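Local coordinates for interferon-inducible and double-stranded-dependent eIF-2kinase (Carassius auratus, PDB 4KMF), which probably phosphorylates translation initiation factor eIF2alpha as a protein kinase, and through the Zalpha domain crystallised here binds Z-DNA, at residues A[9-14]-A[47-52]. Residues are numbered along the deposited sequence; the frame is centred on the assembly and turned at random.
Sequences KIIDFL and NQVFNS
The terminal amide of Gln-48 is the flat group that meets helix 2-17: Ile-11 CG1 lies off one face but beyond the NE2 end, a loose contact at 4.1 Å from NE2, while OE1 is hydrogen-bonded to Ser-46 OG. That bond gives the polar end a partner beside the apolar chain of Ile-11, and the two side chains cross at about a right angle. With chi3 at -106°, the amide is turned well out of line with its extended chain, and NE2 points to the helix side.

Ile-11 reaches further with its CD1, which lies 3.6 Å from Val-49 CG1 and 4.1 Å from Gln-48 CB. Leu-14, one helical turn along, brings CD1 to 3.9 Å from the same valine methyl, which therefore touches both helix residues. Placing CG1 anti to the carbonyl carbon (chi1 -57°) turns this methyl of Val-49 toward them. Valine, branched at CB, suits the extended strand, whereas the longer isoleucine and leucine bridge from the helix; no hydrogen bond joins the segments, and the contact is apolar packing.

In this winged helix-turn-helix Zalpha domain, Leu-14 and Val-49 belong to the core, while Ile-11 and Gln-48 lie nearer the surface. Leu-61 of strand 58-61 touches Ile-11 and Leu-14, Trp-59 meets Val-49, Leu-43 of helix 33-45 contacts Gln-48 and Val-49, and Ile-25 of helix 22-29 packs on Leu-14, joining the beta wing to the helical bundle.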
ATOM      1  N   LYS A   9     -13.663 -19.093   3.758  1.00 22.38           N
ATOM      2  CA  LYS A   9     -13.566 -18.826   5.186  1.00 22.66           C
ATOM      3  C   LYS A   9     -13.987 -17.401   5.547  1.00 21.63           C
ATOM      4  O   LYS A   9     -14.658 -17.193   6.550  1.00 20.83           O
ATOM      5  CB  LYS A   9     -12.158 -19.120   5.681  1.00 23.41           C
ATOM      6  CG  LYS A   9     -11.820 -20.597   5.614  1.00 26.30           C
ATOM      7  CD  LYS A   9     -10.547 -20.934   6.376  1.00 33.30           C
ATOM      8  CE  LYS A   9     -10.285 -22.420   6.259  1.00 36.99           C
ATOM      9  NZ  LYS A   9      -9.644 -23.096   7.454  1.00 40.24           N
ATOM     10  N   ILE A  10     -13.606 -16.425   4.721  1.00 20.69           N
ATOM     11  CA  ILE A  10     -14.006 -15.025   4.901  1.00 20.60           C
ATOM     12  C   ILE A  10     -15.525 -14.879   4.747  1.00 20.69           C
ATOM     13  O   ILE A  10     -16.180 -14.211   5.546  1.00 21.55           O
ATOM     14  CB  ILE A  10     -13.215 -14.101   3.926  1.00 20.72           C
ATOM     15  CG1 ILE A  10     -11.740 -14.055   4.351  1.00 19.44           C
ATOM     16  CG2 ILE A  10     -13.789 -12.674   3.856  1.00 18.93           C
ATOM     17  CD1 ILE A  10     -10.734 -13.613   3.248  1.00 21.20           C
ATOM     18  N   ILE A  11     -16.087 -15.502   3.718  1.00 21.17           N
ATOM     19  CA  ILE A  11     -17.550 -15.500   3.547  1.00 22.06           C
ATOM     20  C   ILE A  11     -18.275 -16.120   4.754  1.00 22.70           C
ATOM     21  O   ILE A  11     -19.271 -15.563   5.241  1.00 22.32           O
ATOM     22  CB  ILE A  11     -17.986 -16.197   2.217  1.00 22.53           C
ATOM     23  CG1 ILE A  11     -17.415 -15.440   1.008  1.00 21.78           C
ATOM     24  CG2 ILE A  11     -19.512 -16.354   2.109  1.00 23.93           C
ATOM     25  CD1 ILE A  11     -17.902 -14.002   0.850  1.00 24.38           C
ATOM     26  N   ASP A  12     -17.763 -17.249   5.244  1.00 24.19           N
ATOM     27  CA  ASP A  12     -18.356 -17.908   6.415  1.00 25.11           C
ATOM     28  C   ASP A  12     -18.299 -16.989   7.632  1.00 25.05           C
ATOM     29  O   ASP A  12     -19.269 -16.901   8.409  1.00 25.56           O
ATOM     30  CB  ASP A  12     -17.628 -19.229   6.724  1.00 27.25           C
ATOM     31  CG  ASP A  12     -17.853 -20.303   5.661  1.00 31.91           C
ATOM     32  OD1 ASP A  12     -18.788 -20.203   4.829  1.00 37.19           O
ATOM     33  OD2 ASP A  12     -17.081 -21.291   5.673  1.00 38.67           O
ATOM     34  N   PHE A  13     -17.160 -16.312   7.800  1.00 23.40           N
ATOM     35  CA  PHE A  13     -17.010 -15.344   8.865  1.00 22.73           C
ATOM     36  C   PHE A  13     -18.082 -14.239   8.804  1.00 22.99           C
ATOM     37  O   PHE A  13     -18.694 -13.874   9.841  1.00 23.60           O
ATOM     38  CB  PHE A  13     -15.601 -14.742   8.883  1.00 23.57           C
ATOM     39  CG  PHE A  13     -15.416 -13.770  10.002  1.00 22.98           C
ATOM     40  CD1 PHE A  13     -15.621 -12.392   9.805  1.00 24.08           C
ATOM     41  CD2 PHE A  13     -15.124 -14.229  11.295  1.00 22.99           C
ATOM     42  CE1 PHE A  13     -15.529 -11.500  10.885  1.00 24.05           C
ATOM     43  CE2 PHE A  13     -14.990 -13.325  12.356  1.00 22.80           C
ATOM     44  CZ  PHE A  13     -15.185 -11.972  12.149  1.00 23.00           C
ATOM     45  N   LEU A  14     -18.287 -13.668   7.615  1.00 21.90           N
ATOM     46  CA  LEU A  14     -19.315 -12.632   7.482  1.00 23.16           C
ATOM     47  C   LEU A  14     -20.719 -13.174   7.678  1.00 24.28           C
ATOM     48  O   LEU A  14     -21.554 -12.477   8.241  1.00 25.39           O
ATOM     49  CB  LEU A  14     -19.191 -11.862   6.169  1.00 23.32           C
ATOM     50  CG  LEU A  14     -17.866 -11.114   6.025  1.00 22.49           C
ATOM     51  CD1 LEU A  14     -17.657 -10.681   4.585  1.00 21.56           C
ATOM     52  CD2 LEU A  14     -17.776  -9.903   6.972  1.00 23.34           C
ATOM     53  N   ASN A  47     -18.738 -10.318  -6.883  1.00 20.11           N
ATOM     54  CA  ASN A  47     -20.117 -10.001  -6.466  1.00 21.27           C
ATOM     55  C   ASN A  47     -20.560 -10.819  -5.253  1.00 20.93           C
ATOM     56  O   ASN A  47     -21.740 -11.147  -5.090  1.00 21.98           O
ATOM     57  CB  ASN A  47     -21.094 -10.111  -7.655  1.00 22.27           C
ATOM     58  CG  ASN A  47     -22.478  -9.566  -7.333  1.00 23.86           C
ATOM     59  OD1 ASN A  47     -22.623  -8.470  -6.780  1.00 26.60           O
ATOM     60  ND2 ASN A  47     -23.516 -10.339  -7.680  1.00 27.35           N
ATOM     61  N   GLN A  48     -19.619 -11.119  -4.364  1.00 20.07           N
ATOM     62  CA  GLN A  48     -19.973 -11.895  -3.171  1.00 20.28           C
ATOM     63  C   GLN A  48     -20.075 -11.007  -1.924  1.00 20.24           C
ATOM     64  O   GLN A  48     -20.753 -11.351  -0.954  1.00 21.20           O
ATOM     65  CB  GLN A  48     -18.957 -13.009  -2.945  1.00 19.70           C
ATOM     66  CG  GLN A  48     -18.921 -14.013  -4.110  1.00 22.64           C
ATOM     67  CD  GLN A  48     -17.923 -15.126  -3.901  1.00 26.18           C
ATOM     68  OE1 GLN A  48     -16.841 -15.173  -4.534  1.00 28.66           O
ATOM     69  NE2 GLN A  48     -18.255 -16.022  -2.998  1.00 26.79           N
ATOM     70  N   VAL A  49     -19.362  -9.888  -1.936  1.00 19.88           N
ATOM     71  CA  VAL A  49     -19.370  -8.936  -0.832  1.00 18.93           C
ATOM     72  C   VAL A  49     -19.434  -7.522  -1.387  1.00 19.51           C
ATOM     73  O   VAL A  49     -19.189  -7.317  -2.574  1.00 20.77           O
ATOM     74  CB  VAL A  49     -18.105  -9.055   0.135  1.00 18.59           C
ATOM     75  CG1 VAL A  49     -17.960 -10.453   0.733  1.00 18.19           C
ATOM     76  CG2 VAL A  49     -16.828  -8.651  -0.560  1.00 17.94           C
ATOM     77  N   PHE A  50     -19.780  -6.563  -0.532  1.00 19.94           N
ATOM     78  CA  PHE A  50     -19.696  -5.130  -0.867  1.00 20.93           C
ATOM     79  C   PHE A  50     -19.114  -4.369   0.327  1.00 21.87           C
ATOM     80  O   PHE A  50     -19.181  -4.822   1.475  1.00 19.89           O
ATOM     81  CB  PHE A  50     -21.075  -4.573  -1.268  1.00 21.03           C
ATOM     82  CG  PHE A  50     -22.036  -4.515  -0.133  1.00 21.32           C
ATOM     83  CD1 PHE A  50     -22.203  -3.329   0.586  1.00 24.45           C
ATOM     84  CD2 PHE A  50     -22.742  -5.649   0.251  1.00 23.56           C
ATOM     85  CE1 PHE A  50     -23.102  -3.292   1.669  1.00 25.90           C
ATOM     86  CE2 PHE A  50     -23.624  -5.617   1.322  1.00 26.11           C
ATOM     87  CZ  PHE A  50     -23.799  -4.441   2.033  1.00 26.77           C
ATOM     88  N   ASN A  51     -18.525  -3.211   0.058  1.00 24.37           N
ATOM     89  CA  ASN A  51     -18.085  -2.381   1.172  1.00 26.65           C
ATOM     90  C   ASN A  51     -18.851  -1.062   1.258  1.00 27.45           C
ATOM     91  O   ASN A  51     -19.454  -0.626   0.266  1.00 28.80           O
ATOM     92  CB  ASN A  51     -16.579  -2.228   1.160  1.00 27.90           C
ATOM     93  CG  ASN A  51     -16.124  -1.033   0.414  1.00 31.15           C
ATOM     94  OD1 ASN A  51     -16.245   0.112   0.898  1.00 34.91           O
ATOM     95  ND2 ASN A  51     -15.546  -1.263  -0.744  1.00 34.89           N
ATOM     96  N   SER A  52     -18.840  -0.458   2.439  1.00 27.16           N
ATOM     97  CA  SER A  52     -19.760   0.627   2.772  1.00 28.13           C
ATOM     98  C   SER A  52     -19.271   2.007   2.380  1.00 29.60           C
ATOM     99  O   SER A  52     -20.018   2.989   2.554  1.00 31.35           O
ATOM    100  CB  SER A  52     -20.026   0.630   4.260  1.00 27.46           C
ATOM    101  OG  SER A  52     -18.846   0.987   4.939  1.00 23.85           O
TER